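Side-chain contacts in type IV secretion system protein DotB (Yersinia pseudotuberculosis IP 31758, PDB 6GEF), which probably hydrolyses ATP as a GspE-family, AAA+-type ATPase of a type IVb secretion system: residues A[39-44]-A[90-95]; A[200-205]-A[221-226]; A[264-269]-A[297-302]; A[276-281]-A[317-322]. One frame throughout, in Å; residues are numbered along the deposited sequence.

Contact 1: A[39-44]-A[90-95]; sequences AQFKDT and LWASGS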
loop_
_atom_site.group_PDB
_atom_site.type_symbol
_atom_site.label_atom_id
_atom_site.label_comp_id
_atom_site.label_asym_id
_atom_site.label_seq_id
_atom_site.Cartn_x
_atom_site.Cartn_y
_atom_site.Cartn_z
ATOM N N ALA A 39 -8.827 -1.033 52.721
ATOM C CA ALA A 39 -7.974 -1.604 53.749
ATOM C C ALA A 39 -8.164 -3.122 53.834
ATOM O O ALA A 39 -7.190 -3.863 54.013
ATOM C CB ALA A 39 -8.237 -0.945 55.084
ATOM N N GLN A 40 -9.410 -3.600 53.720
ATOM C CA GLN A 40 -9.675 -5.011 53.774
ATOM C C GLN A 40 -9.369 -5.724 52.470
ATOM O O GLN A 40 -9.099 -6.933 52.461
ATOM C CB GLN A 40 -11.119 -5.284 54.189
ATOM C CG GLN A 40 -12.117 -4.382 53.549
ATOM C CD GLN A 40 -13.451 -4.318 54.296
ATOM O OE1 GLN A 40 -14.354 -3.594 53.878
ATOM N NE2 GLN A 40 -13.580 -5.080 55.429
ATOM N N PHE A 41 -9.382 -5.021 51.356
ATOM C CA PHE A 41 -8.772 -5.546 50.126
ATOM C C PHE A 41 -7.265 -5.717 50.266
ATOM O O PHE A 41 -6.720 -6.766 49.929
ATOM C CB PHE A 41 -9.100 -4.628 48.944
ATOM C CG PHE A 41 -8.520 -5.091 47.648
ATOM C CD1 PHE A 41 -8.762 -6.369 47.153
ATOM C CD2 PHE A 41 -7.750 -4.240 46.887
ATOM C CE1 PHE A 41 -8.204 -6.772 45.961
ATOM C CE2 PHE A 41 -7.181 -4.659 45.676
ATOM C CZ PHE A 41 -7.412 -5.914 45.223
ATOM N N LYS A 42 -6.592 -4.705 50.788
ATOM C CA LYS A 42 -5.146 -4.825 51.056
ATOM C C LYS A 42 -4.866 -5.981 52.022
ATOM O O LYS A 42 -3.892 -6.694 51.851
ATOM C CB LYS A 42 -4.613 -3.505 51.626
ATOM C CG LYS A 42 -4.723 -2.346 50.651
ATOM C CD LYS A 42 -4.019 -1.106 51.192
ATOM C CE LYS A 42 -3.427 -0.262 50.067
ATOM N NZ LYS A 42 -3.375 1.180 50.450
ATOM N N ASP A 43 -5.734 -6.162 53.019
ATOM C CA ASP A 43 -5.596 -7.297 53.917
ATOM C C ASP A 43 -5.883 -8.602 53.229
ATOM O O ASP A 43 -5.378 -9.651 53.653
ATOM C CB ASP A 43 -6.480 -7.105 55.160
ATOM C CG ASP A 43 -6.033 -5.917 56.013
ATOM O OD1 ASP A 43 -5.106 -5.143 55.590
ATOM O OD2 ASP A 43 -6.634 -5.763 57.090
ATOM N N THR A 44 -6.728 -8.598 52.203
ATOM C CA THR A 44 -6.961 -9.804 51.404
ATOM C C THR A 44 -5.724 -10.155 50.604
ATOM O O THR A 44 -5.361 -11.333 50.522
ATOM C CB THR A 44 -8.193 -9.617 50.514
ATOM O OG1 THR A 44 -9.293 -9.160 51.311
ATOM C CG2 THR A 44 -8.559 -10.925 49.830
ATOM N N LEU A 90 -11.562 0.424 41.500
ATOM C CA LEU A 90 -11.130 1.738 41.983
ATOM C C LEU A 90 -9.721 1.664 42.611
ATOM O O LEU A 90 -8.825 2.400 42.233
ATOM C CB LEU A 90 -12.128 2.269 42.983
ATOM C CG LEU A 90 -12.058 3.771 43.280
ATOM C CD1 LEU A 90 -10.734 4.172 43.996
ATOM C CD2 LEU A 90 -12.254 4.540 41.959
ATOM N N TRP A 91 -9.546 0.718 43.519
ATOM C CA TRP A 91 -8.333 0.692 44.329
ATOM C C TRP A 91 -7.156 0.192 43.532
ATOM O O TRP A 91 -6.107 0.866 43.459
ATOM C CB TRP A 91 -8.532 -0.142 45.602
ATOM C CG TRP A 91 -9.787 0.195 46.361
ATOM C CD1 TRP A 91 -10.326 1.445 46.536
ATOM C CD2 TRP A 91 -10.658 -0.717 47.026
ATOM N NE1 TRP A 91 -11.473 1.351 47.279
ATOM C CE2 TRP A 91 -11.707 0.042 47.579
ATOM C CE3 TRP A 91 -10.662 -2.101 47.192
ATOM C CZ2 TRP A 91 -12.741 -0.539 48.314
ATOM C CZ3 TRP A 91 -11.692 -2.683 47.919
ATOM C CH2 TRP A 91 -12.725 -1.897 48.471
ATOM N N ALA A 92 -7.287 -0.977 42.923
ATOM C CA ALA A 92 -6.171 -1.574 42.173
ATOM C C ALA A 92 -5.778 -0.727 40.969
ATOM O O ALA A 92 -4.593 -0.466 40.752
ATOM C CB ALA A 92 -6.515 -2.985 41.755
ATOM N N SER A 93 -6.777 -0.234 40.239
ATOM C CA SER A 93 -6.496 0.674 39.124
ATOM C C SER A 93 -5.788 1.944 39.619
ATOM O O SER A 93 -4.879 2.423 38.966
ATOM C CB SER A 93 -7.785 1.016 38.393
ATOM O OG SER A 93 -8.583 1.920 39.145
ATOM N N GLY A 94 -6.219 2.459 40.762
ATOM C CA GLY A 94 -5.847 3.807 41.154
ATOM C C GLY A 94 -6.555 4.913 40.414
ATOM O O GLY A 94 -6.183 6.059 40.592
ATOM N N SER A 95 -7.591 4.609 39.633
ATOM C CA SER A 95 -8.320 5.596 38.867
ATOM C C SER A 95 -9.808 5.469 39.150
ATOM O O SER A 95 -10.335 4.350 39.243
ATOM C CB SER A 95 -8.068 5.407 37.356
ATOM O OG SER A 95 -8.973 6.196 36.594
#

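Contact 2: A[200-205]-A[221-226]; sequences YIMEND and FVYDNI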
loop_
_atom_site.group_PDB
_atom_site.type_symbol
_atom_site.label_atom_id
_atom_site.label_comp_id
_atom_site.label_asym_id
_atom_site.label_seq_id
_atom_site.Cartn_x
_atom_site.Cartn_y
_atom_site.Cartn_z
ATOM N N TYR A 200 24.082 -14.432 40.846
ATOM C CA TYR A 200 25.297 -15.211 41.035
ATOM C C TYR A 200 26.477 -14.600 40.285
ATOM O O TYR A 200 27.559 -14.413 40.855
ATOM C CB TYR A 200 25.074 -16.656 40.589
ATOM C CG TYR A 200 26.316 -17.517 40.673
ATOM C CD1 TYR A 200 26.825 -17.942 41.908
ATOM C CD2 TYR A 200 26.960 -17.948 39.512
ATOM C CE1 TYR A 200 27.948 -18.718 41.979
ATOM C CE2 TYR A 200 28.106 -18.706 39.567
ATOM C CZ TYR A 200 28.594 -19.113 40.810
ATOM O OH TYR A 200 29.700 -19.930 40.887
ATOM N N ILE A 201 26.264 -14.249 39.018
ATOM C CA ILE A 201 27.339 -13.690 38.212
ATOM C C ILE A 201 27.887 -12.424 38.851
ATOM O O ILE A 201 29.106 -12.287 39.040
ATOM C CB ILE A 201 26.867 -13.436 36.761
ATOM C CG1 ILE A 201 26.913 -14.728 35.958
ATOM C CG2 ILE A 201 27.715 -12.363 36.090
ATOM C CD1 ILE A 201 26.471 -14.555 34.520
ATOM N N MET A 202 27.011 -11.500 39.203
ATOM C CA MET A 202 27.443 -10.236 39.813
ATOM C C MET A 202 28.158 -10.474 41.153
ATOM O O MET A 202 29.165 -9.836 41.427
ATOM C CB MET A 202 26.251 -9.311 40.015
ATOM C CG MET A 202 25.576 -8.858 38.760
ATOM S SD MET A 202 24.121 -7.841 39.070
ATOM C CE MET A 202 24.925 -6.297 39.534
ATOM N N GLU A 203 27.666 -11.428 41.927
ATOM C CA GLU A 203 28.142 -11.566 43.308
ATOM C C GLU A 203 29.442 -12.376 43.403
ATOM O O GLU A 203 30.258 -12.108 44.264
ATOM C CB GLU A 203 27.069 -12.210 44.180
ATOM C CG GLU A 203 25.904 -11.300 44.506
ATOM C CD GLU A 203 24.807 -11.998 45.272
ATOM O OE1 GLU A 203 23.959 -11.308 45.881
ATOM O OE2 GLU A 203 24.789 -13.269 45.269
ATOM N N ASN A 204 29.644 -13.303 42.475
ATOM C CA ASN A 204 30.778 -14.223 42.528
ATOM C C ASN A 204 31.756 -13.922 41.402
ATOM O O ASN A 204 31.480 -13.129 40.514
ATOM C CB ASN A 204 30.284 -15.682 42.430
ATOM C CG ASN A 204 29.396 -16.098 43.567
ATOM O OD1 ASN A 204 28.372 -15.455 43.829
ATOM N ND2 ASN A 204 29.755 -17.172 44.218
ATOM N N ASP A 205 32.920 -14.552 41.472
ATOM C CA ASP A 205 33.937 -14.444 40.437
ATOM C C ASP A 205 33.598 -15.495 39.371
ATOM O O ASP A 205 33.802 -16.687 39.561
ATOM C CB ASP A 205 35.336 -14.655 41.021
ATOM C CG ASP A 205 36.429 -14.464 40.001
ATOM O OD1 ASP A 205 36.159 -14.532 38.802
ATOM O OD2 ASP A 205 37.597 -14.308 40.371
ATOM N N PHE A 221 12.441 -9.224 37.791
ATOM C CA PHE A 221 13.412 -9.054 38.850
ATOM C C PHE A 221 14.239 -7.797 38.603
ATOM O O PHE A 221 14.446 -7.367 37.455
ATOM C CB PHE A 221 14.349 -10.240 38.948
ATOM C CG PHE A 221 13.650 -11.544 39.242
ATOM C CD1 PHE A 221 13.013 -12.240 38.202
ATOM C CD2 PHE A 221 13.617 -12.065 40.525
ATOM C CE1 PHE A 221 12.368 -13.423 38.465
ATOM C CE2 PHE A 221 12.967 -13.248 40.782
ATOM C CZ PHE A 221 12.341 -13.940 39.746
ATOM N N VAL A 222 14.669 -7.163 39.709
ATOM C CA VAL A 222 15.581 -6.036 39.649
ATOM C C VAL A 222 16.822 -6.361 40.464
ATOM O O VAL A 222 16.798 -7.182 41.379
ATOM C CB VAL A 222 14.897 -4.749 40.158
ATOM C CG1 VAL A 222 13.695 -4.423 39.297
ATOM C CG2 VAL A 222 14.543 -4.854 41.631
ATOM N N TYR A 223 17.915 -5.696 40.141
ATOM C CA TYR A 223 19.218 -5.942 40.758
ATOM C C TYR A 223 19.743 -4.710 41.489
ATOM O O TYR A 223 20.945 -4.501 41.606
ATOM C CB TYR A 223 20.233 -6.422 39.709
ATOM C CG TYR A 223 19.742 -7.562 38.858
ATOM C CD1 TYR A 223 18.814 -7.345 37.828
ATOM C CD2 TYR A 223 20.191 -8.842 39.067
ATOM C CE1 TYR A 223 18.345 -8.387 37.053
ATOM C CE2 TYR A 223 19.748 -9.903 38.298
ATOM C CZ TYR A 223 18.806 -9.665 37.299
ATOM O OH TYR A 223 18.362 -10.699 36.501
ATOM N N ASP A 224 18.828 -3.899 42.013
ATOM C CA ASP A 224 19.184 -2.699 42.765
ATOM C C ASP A 224 19.891 -3.068 44.055
ATOM O O ASP A 224 20.835 -2.361 44.467
ATOM C CB ASP A 224 17.962 -1.854 43.042
ATOM C CG ASP A 224 17.200 -1.513 41.707
ATOM O OD1 ASP A 224 17.724 -1.797 40.623
ATOM O OD2 ASP A 224 16.109 -0.945 41.654
ATOM N N ASN A 225 19.510 -4.185 44.678
ATOM C CA ASN A 225 20.046 -4.563 45.980
ATOM C C ASN A 225 21.195 -5.564 45.893
ATOM O O ASN A 225 21.636 -6.068 46.917
ATOM C CB ASN A 225 18.930 -5.111 46.876
ATOM C CG ASN A 225 17.780 -4.128 47.026
ATOM O OD1 ASN A 225 18.023 -2.930 47.184
ATOM N ND2 ASN A 225 16.526 -4.616 46.959
ATOM N N ILE A 226 21.678 -5.860 44.690
ATOM C CA ILE A 226 22.754 -6.815 44.500
ATOM C C ILE A 226 24.061 -6.036 44.419
ATOM O O ILE A 226 24.278 -5.222 43.523
ATOM C CB ILE A 226 22.551 -7.646 43.224
ATOM C CG1 ILE A 226 21.116 -8.165 43.132
ATOM C CG2 ILE A 226 23.560 -8.800 43.160
ATOM C CD1 ILE A 226 20.695 -9.034 44.296
#

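Contact 3: A[264-269]-A[297-302]; sequences ELRDKQ and MRRLIS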
loop_
_atom_site.group_PDB
_atom_site.type_symbol
_atom_site.label_atom_id
_atom_site.label_comp_id
_atom_site.label_asym_id
_atom_site.label_seq_id
_atom_site.Cartn_x
_atom_site.Cartn_y
_atom_site.Cartn_z
ATOM N N GLU A 264 13.432 -14.126 24.442
ATOM C CA GLU A 264 13.166 -15.352 23.714
ATOM C C GLU A 264 13.642 -15.226 22.272
ATOM O O GLU A 264 13.400 -14.228 21.620
ATOM C CB GLU A 264 11.676 -15.688 23.763
ATOM C CG GLU A 264 10.838 -14.971 22.766
ATOM C CD GLU A 264 9.420 -15.500 22.674
ATOM O OE1 GLU A 264 9.162 -16.674 23.071
ATOM O OE2 GLU A 264 8.542 -14.722 22.182
ATOM N N LEU A 265 14.283 -16.270 21.782
ATOM C CA LEU A 265 14.599 -16.410 20.361
ATOM C C LEU A 265 13.391 -17.053 19.675
ATOM O O LEU A 265 13.131 -18.234 19.856
ATOM C CB LEU A 265 15.831 -17.295 20.184
ATOM C CG LEU A 265 17.029 -16.977 21.081
ATOM C CD1 LEU A 265 18.113 -18.011 20.960
ATOM C CD2 LEU A 265 17.591 -15.584 20.832
ATOM N N ARG A 266 12.658 -16.262 18.890
ATOM C CA ARG A 266 11.376 -16.680 18.348
ATOM C C ARG A 266 11.381 -16.697 16.809
ATOM O O ARG A 266 11.214 -17.761 16.223
ATOM C CB ARG A 266 10.245 -15.805 18.891
ATOM C CG ARG A 266 10.632 -14.343 19.091
ATOM C CD ARG A 266 9.475 -13.399 18.755
ATOM N NE ARG A 266 8.248 -13.741 19.516
ATOM C CZ ARG A 266 7.412 -14.730 19.183
ATOM N NH1 ARG A 266 7.675 -15.519 18.091
ATOM N NH2 ARG A 266 6.353 -14.950 19.935
ATOM N N ASP A 267 11.561 -15.532 16.178
ATOM C CA ASP A 267 11.626 -15.475 14.735
ATOM C C ASP A 267 13.081 -15.510 14.252
ATOM O O ASP A 267 14.014 -15.480 15.036
ATOM C CB ASP A 267 10.923 -14.190 14.227
ATOM C CG ASP A 267 11.618 -12.945 14.647
ATOM O OD1 ASP A 267 12.776 -13.002 15.113
ATOM O OD2 ASP A 267 10.979 -11.890 14.421
ATOM N N LYS A 268 13.226 -15.556 12.941
ATOM C CA LYS A 268 14.550 -15.682 12.338
ATOM C C LYS A 268 15.418 -14.491 12.718
ATOM O O LYS A 268 16.630 -14.646 12.928
ATOM C CB LYS A 268 14.433 -15.843 10.823
ATOM C CG LYS A 268 15.753 -16.083 10.143
ATOM C CD LYS A 268 15.612 -16.021 8.623
ATOM C CE LYS A 268 16.976 -15.811 7.947
ATOM N NZ LYS A 268 16.853 -14.975 6.710
ATOM N N GLN A 269 14.856 -13.301 12.769
ATOM C CA GLN A 269 15.644 -12.101 13.039
ATOM C C GLN A 269 16.160 -12.120 14.482
ATOM O O GLN A 269 17.267 -11.643 14.761
ATOM C CB GLN A 269 14.848 -10.830 12.750
ATOM C CG GLN A 269 15.498 -9.581 13.308
ATOM C CD GLN A 269 14.873 -8.290 12.901
ATOM O OE1 GLN A 269 15.552 -7.464 12.340
ATOM N NE2 GLN A 269 13.591 -8.109 13.189
ATOM N N MET A 297 16.451 -26.994 19.572
ATOM C CA MET A 297 17.193 -27.098 18.317
ATOM C C MET A 297 16.244 -27.130 17.129
ATOM O O MET A 297 16.305 -26.289 16.229
ATOM C CB MET A 297 18.088 -28.328 18.333
ATOM C CG MET A 297 19.560 -28.031 18.058
ATOM S SD MET A 297 20.292 -26.969 19.283
ATOM C CE MET A 297 22.027 -27.067 18.688
ATOM N N ARG A 298 15.343 -28.110 17.092
ATOM C CA ARG A 298 14.330 -28.173 16.054
ATOM C C ARG A 298 13.655 -26.789 15.804
ATOM O O ARG A 298 13.566 -26.346 14.678
ATOM C CB ARG A 298 13.232 -29.178 16.459
ATOM C CG ARG A 298 13.550 -30.601 16.199
ATOM C CD ARG A 298 13.737 -30.831 14.702
ATOM N NE ARG A 298 12.757 -31.704 14.086
ATOM C CZ ARG A 298 12.499 -32.948 14.469
ATOM N NH1 ARG A 298 13.075 -33.458 15.577
ATOM N NH2 ARG A 298 11.629 -33.683 13.746
ATOM N N ARG A 299 13.268 -26.122 16.892
ATOM C CA ARG A 299 12.460 -24.950 16.757
ATOM C C ARG A 299 13.268 -23.812 16.153
ATOM O O ARG A 299 12.807 -23.092 15.250
ATOM C CB ARG A 299 11.875 -24.543 18.126
ATOM C CG ARG A 299 11.243 -23.142 18.160
ATOM C CD ARG A 299 9.814 -23.197 18.661
ATOM N NE ARG A 299 9.062 -22.024 18.299
ATOM C CZ ARG A 299 9.054 -20.870 18.955
ATOM N NH1 ARG A 299 9.833 -20.713 20.039
ATOM N NH2 ARG A 299 8.296 -19.863 18.517
ATOM N N LEU A 300 14.463 -23.573 16.678
ATOM C CA LEU A 300 15.325 -22.538 16.117
ATOM C C LEU A 300 15.660 -22.843 14.677
ATOM O O LEU A 300 15.674 -21.932 13.829
ATOM C CB LEU A 300 16.591 -22.387 16.962
ATOM C CG LEU A 300 16.420 -21.973 18.419
ATOM C CD1 LEU A 300 17.783 -21.861 19.059
ATOM C CD2 LEU A 300 15.573 -20.708 18.493
ATOM N N ILE A 301 15.964 -24.102 14.358
ATOM C CA ILE A 301 16.311 -24.457 12.983
ATOM C C ILE A 301 15.145 -24.214 12.037
ATOM O O ILE A 301 15.353 -23.824 10.892
ATOM C CB ILE A 301 16.814 -25.922 12.934
ATOM C CG1 ILE A 301 18.254 -26.004 13.445
ATOM C CG2 ILE A 301 16.681 -26.526 11.542
ATOM C CD1 ILE A 301 18.663 -27.422 13.793
ATOM N N SER A 302 13.917 -24.453 12.510
ATOM C CA SER A 302 12.752 -24.342 11.642
ATOM C C SER A 302 12.628 -22.936 11.034
ATOM O O SER A 302 12.137 -22.783 9.934
ATOM C CB SER A 302 11.491 -24.724 12.394
ATOM O OG SER A 302 11.197 -23.783 13.416
#

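Contact 4: A[276-281]-A[317-322]; sequences EAANTG and VETTRF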
loop_
_atom_site.group_PDB
_atom_site.type_symbol
_atom_site.label_atom_id
_atom_site.label_comp_id
_atom_site.label_asym_id
_atom_site.label_seq_id
_atom_site.Cartn_x
_atom_site.Cartn_y
_atom_site.Cartn_z
ATOM N N GLU A 276 24.689 -12.554 15.989
ATOM C CA GLU A 276 25.556 -11.383 15.854
ATOM C C GLU A 276 26.108 -10.957 17.218
ATOM O O GLU A 276 27.305 -10.734 17.370
ATOM C CB GLU A 276 24.833 -10.238 15.165
ATOM C CG GLU A 276 25.614 -8.946 15.100
ATOM C CD GLU A 276 24.900 -7.819 14.371
ATOM O OE1 GLU A 276 25.548 -6.790 14.063
ATOM O OE2 GLU A 276 23.667 -7.862 14.136
ATOM N N ALA A 277 25.237 -10.828 18.207
ATOM C CA ALA A 277 25.661 -10.454 19.551
ATOM C C ALA A 277 26.703 -11.435 20.089
ATOM O O ALA A 277 27.772 -11.027 20.564
ATOM C CB ALA A 277 24.469 -10.378 20.496
ATOM N N ALA A 278 26.430 -12.720 19.997
ATOM C CA ALA A 278 27.387 -13.724 20.444
ATOM C C ALA A 278 28.715 -13.615 19.713
ATOM O O ALA A 278 29.777 -13.746 20.322
ATOM C CB ALA A 278 26.797 -15.127 20.307
ATOM N N ASN A 279 28.658 -13.337 18.423
ATOM C CA ASN A 279 29.855 -13.333 17.570
ATOM C C ASN A 279 30.644 -12.063 17.645
ATOM O O ASN A 279 31.790 -12.044 17.203
ATOM C CB ASN A 279 29.482 -13.667 16.120
ATOM C CG ASN A 279 29.275 -15.172 15.905
ATOM O OD1 ASN A 279 29.883 -15.999 16.556
ATOM N ND2 ASN A 279 28.414 -15.530 15.001
ATOM N N THR A 280 30.076 -10.997 18.188
ATOM C CA THR A 280 30.861 -9.846 18.659
ATOM C C THR A 280 31.583 -10.120 19.988
ATOM O O THR A 280 32.513 -9.423 20.317
ATOM C CB THR A 280 30.024 -8.600 18.768
ATOM O OG1 THR A 280 29.169 -8.700 19.908
ATOM C CG2 THR A 280 29.200 -8.402 17.496
ATOM N N GLY A 281 31.147 -11.132 20.721
ATOM C CA GLY A 281 32.031 -11.866 21.593
ATOM C C GLY A 281 31.728 -11.708 23.062
ATOM O O GLY A 281 32.640 -11.560 23.900
ATOM N N VAL A 317 25.083 -24.235 16.064
ATOM C CA VAL A 317 25.887 -25.188 16.826
ATOM C C VAL A 317 27.124 -24.491 17.398
ATOM O O VAL A 317 27.505 -24.726 18.547
ATOM C CB VAL A 317 26.252 -26.409 15.969
ATOM C CG1 VAL A 317 27.207 -27.309 16.704
ATOM C CG2 VAL A 317 24.999 -27.173 15.593
ATOM N N GLU A 318 27.791 -23.652 16.587
ATOM C CA GLU A 318 29.025 -23.036 17.020
ATOM C C GLU A 318 28.822 -21.944 18.083
ATOM O O GLU A 318 29.737 -21.659 18.841
ATOM C CB GLU A 318 29.782 -22.460 15.822
ATOM C CG GLU A 318 30.482 -23.501 14.979
ATOM C CD GLU A 318 31.936 -23.687 15.337
ATOM O OE1 GLU A 318 32.246 -24.704 16.022
ATOM O OE2 GLU A 318 32.754 -22.829 14.909
ATOM N N THR A 319 27.640 -21.355 18.130
ATOM C CA THR A 319 27.368 -20.256 19.039
ATOM C C THR A 319 26.661 -20.701 20.316
ATOM O O THR A 319 26.796 -20.047 21.357
ATOM C CB THR A 319 26.499 -19.177 18.364
ATOM O OG1 THR A 319 26.997 -18.941 17.049
ATOM C CG2 THR A 319 26.541 -17.901 19.133
ATOM N N THR A 320 25.919 -21.814 20.269
ATOM C CA THR A 320 25.292 -22.339 21.467
ATOM C C THR A 320 26.349 -22.885 22.422
ATOM O O THR A 320 27.262 -23.602 22.008
ATOM C CB THR A 320 24.317 -23.451 21.093
ATOM O OG1 THR A 320 23.398 -22.968 20.087
ATOM C CG2 THR A 320 23.529 -23.895 22.323
ATOM N N ARG A 321 26.251 -22.516 23.699
ATOM C CA ARG A 321 27.140 -23.021 24.727
ATOM C C ARG A 321 26.470 -23.944 25.735
ATOM O O ARG A 321 27.166 -24.674 26.451
ATOM C CB ARG A 321 27.820 -21.850 25.463
ATOM C CG ARG A 321 29.188 -21.483 24.906
ATOM C CD ARG A 321 29.940 -22.710 24.394
ATOM N NE ARG A 321 31.325 -22.748 24.845
ATOM C CZ ARG A 321 31.727 -23.412 25.927
ATOM N NH1 ARG A 321 30.850 -24.099 26.679
ATOM N NH2 ARG A 321 33.020 -23.407 26.268
ATOM N N PHE A 322 25.142 -23.940 25.795
ATOM C CA PHE A 322 24.430 -24.581 26.893
ATOM C C PHE A 322 22.919 -24.392 26.723
ATOM O O PHE A 322 22.452 -23.277 26.465
ATOM C CB PHE A 322 24.855 -23.979 28.256
ATOM C CG PHE A 322 24.425 -24.795 29.422
ATOM C CD1 PHE A 322 23.125 -24.734 29.846
ATOM C CD2 PHE A 322 25.320 -25.608 30.122
ATOM C CE1 PHE A 322 22.695 -25.469 30.944
ATOM C CE2 PHE A 322 24.891 -26.330 31.213
ATOM C CZ PHE A 322 23.580 -26.259 31.613
#

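Contact 1: A[39-44]-A[90-95]
The phenyl ring of Phe-41 and the indole of Trp-91 meet obliquely: the centroid of the Phe-41 ring lies 5.8 Å from that of the six-membered ring of Trp-91, with the planes at 37°. That inclination fits neither a parallel stack nor a T-shaped pair. The touching is done by the inner part of Phe-41, since its CB lies 3.4 Å from Trp-91 CZ3 and its ring atom CD2 is 3.6 Å from Trp-91 CE3. Phe-41 reaches this position with CG anti to its backbone N (chi1 -180°), and the two side chains run past each other in opposite directions instead of meeting end on. Farther out, Phe-41 CE2 approaches the methyl CB of Ala-92 at 4.3 Å, which adds an aliphatic neighbour one residue on from the indole. Tyr-112 also meets the Phe-41 ring, and Ala-92 leans on Val-133, so the helix pair 38-50 and 82-93 is tied to two strands of the six-stranded antiparallel sheet. Beyond Ala-92 the helix finishes with an ST turn in which Ser-93 OG accepts from Ser-95 N at 2.9 Å. No hydrogen bond or ion pair spans the two helices here; the evidence is of dispersion and burial of apolar surface alone, with Phe-41 and Ala-92 buried and the indole of Trp-91 partly exposed.

Contact 2: A[200-205]-A[221-226]
Tyr-223 meets the helix end through Met-202: the sulfur SD of Met-202 lies 4.1 Å from Tyr-223 CD2 and 5.0 Å from the ring centroid of Tyr-223. The line from the centroid to the sulfur leans 52° from the ring normal, so the sulfur approaches obliquely. Met-202 is extended as far as SD and then bends at its last torsion (chi3 76°), which turns the methyl CE away from the line of the chain. The same tyrosine also packs on Ile-198 and Ser-195 of helix 187-203 and on Ile-233 of strand 232-237, so the ring is buried between that helix and that strand. From Tyr-223 the chain makes a type I beta turn that closes at Ile-226, although the bond from Ile-226 N to Tyr-223 O is weak. The turn brings Ile-226 back to the helix, where its branch CG2 does the touching. This methyl lies 4.2 Å from Met-202 CB and runs along Glu-203 from CG to OE1, each 3.7 Å from Ile-226 CG2, the two side chains crossing at about a right angle. Glu-203 OE1 is also in a salt bridge with Arg-199. The geometry is that of a Met-aromatic contact joined to an apolar patch, fastening the loop between strands 211-216 and 232-237 to the C-terminal end of the helix that follows the probable P-loop.

Contact 3: A[264-269]-A[297-302]
Leu-265 makes the apolar part of this contact with Leu-300. The branch CD2 of Leu-300 lies 3.8 Å from Leu-265 CB and 3.7 Å from the backbone oxygen Leu-265 O, so one methyl group touches both side chain and main chain. Backbone hydrogen bonding of Leu-265 with Thr-287 keeps it beside strand 284-288, while Leu-300 also rests on Val-288 and Leu-316. Arg-266 comes next, and its CB points away from helix 293-302, yet the bent chain leads NH1 to within 4.4 Å of Arg-299 NH2. Between two guanidinium groups that spacing is probably eased by acidic partners: Arg-266 NE is in a salt bridge with Glu-264 OE2 at 2.9 Å, and Arg-299 NE is in another with Asp-315 of a neighbouring subunit. A chi1 of 168° sets Arg-299 CG beside the carbonyl carbon as the side chain reaches toward the 264-269 segment, and the oxygen Arg-266 O lies over one face of its guanidinium, 4.3 Å from Arg-299 NH2. No hydrogen bond crosses between the two segments. Asp-267 then takes the N-cap position of helix 268-280, its carboxylate capping a backbone N in the first turn. Segment 264-269 is the strand-to-helix turn of a beta-alpha-beta crossover in the nucleotide-binding core, from strand 259-264 through helix 268-280 to the adjacent parallel strand 284-288; helix 293-302, which follows, packs against that turn, and the sequence of strand 259-264 is consistent with a Walker B motif.

Contact 4: A[276-281]-A[317-322]
With chi1 at -44°, Thr-319 places OG1 next to its own backbone N and CG2 beside the carbonyl carbon, the methyl being the branch nearer Ala-278. The CB atoms of Ala-278 and Thr-319 both point toward the other segment and their CA atoms are 6.7 Å apart, so the two residues face each other; the modelled spacing of Ala-278 CB and Thr-319 CG2 is too short and doubtful. Asn-279 CG lies beside its backbone N (chi1 -79°), and its side chain crosses that of Thr-319 at about a right angle. Asn-279 OD1 stays 4.2 Å from Thr-319 OG1, too far for a hydrogen bond; the hydroxyl is instead bonded to Asp-315 O, one turn back in its own helix. The helix of Ala-278 comes to its end nearby, where Thr-280 OG1 donates to Ala-277 O at 2.8 Å and Gly-281 leaves helical geometry with positive phi. Ile-179 touches both Ala-278 and Thr-319, and its backbone bonds to that of Thr-319. The contact thus joins the C-terminal end of helix 268-280 to the junction of helix 306-319 with strand 320-330, beside strand 179-183, an inner strand of the mixed sheet.

In the fold
Contact 1 stands apart in the N-terminal antiparallel-sheet domain, its centre about 42 Å from that of contact 3 and about 47 Å from that of contact 4. The other three lie in the probable ATPase core, among the helices and loops of its mixed sheet. Contact 2 lies at the far end of the helix that starts in the P-loop pattern, its centre about 23 Å from that of contact 4. Contacts 3 and 4 use opposite ends of helix 268-280, with centres about 14 Å apart, and touch through Met-297 and Val-317. They also face different subunits: contact 3 pairs Arg-299 with Asp-315 of one neighbour, whereas Glu-276 of contact 4 bonds Ser-187, within the P-loop pattern of another.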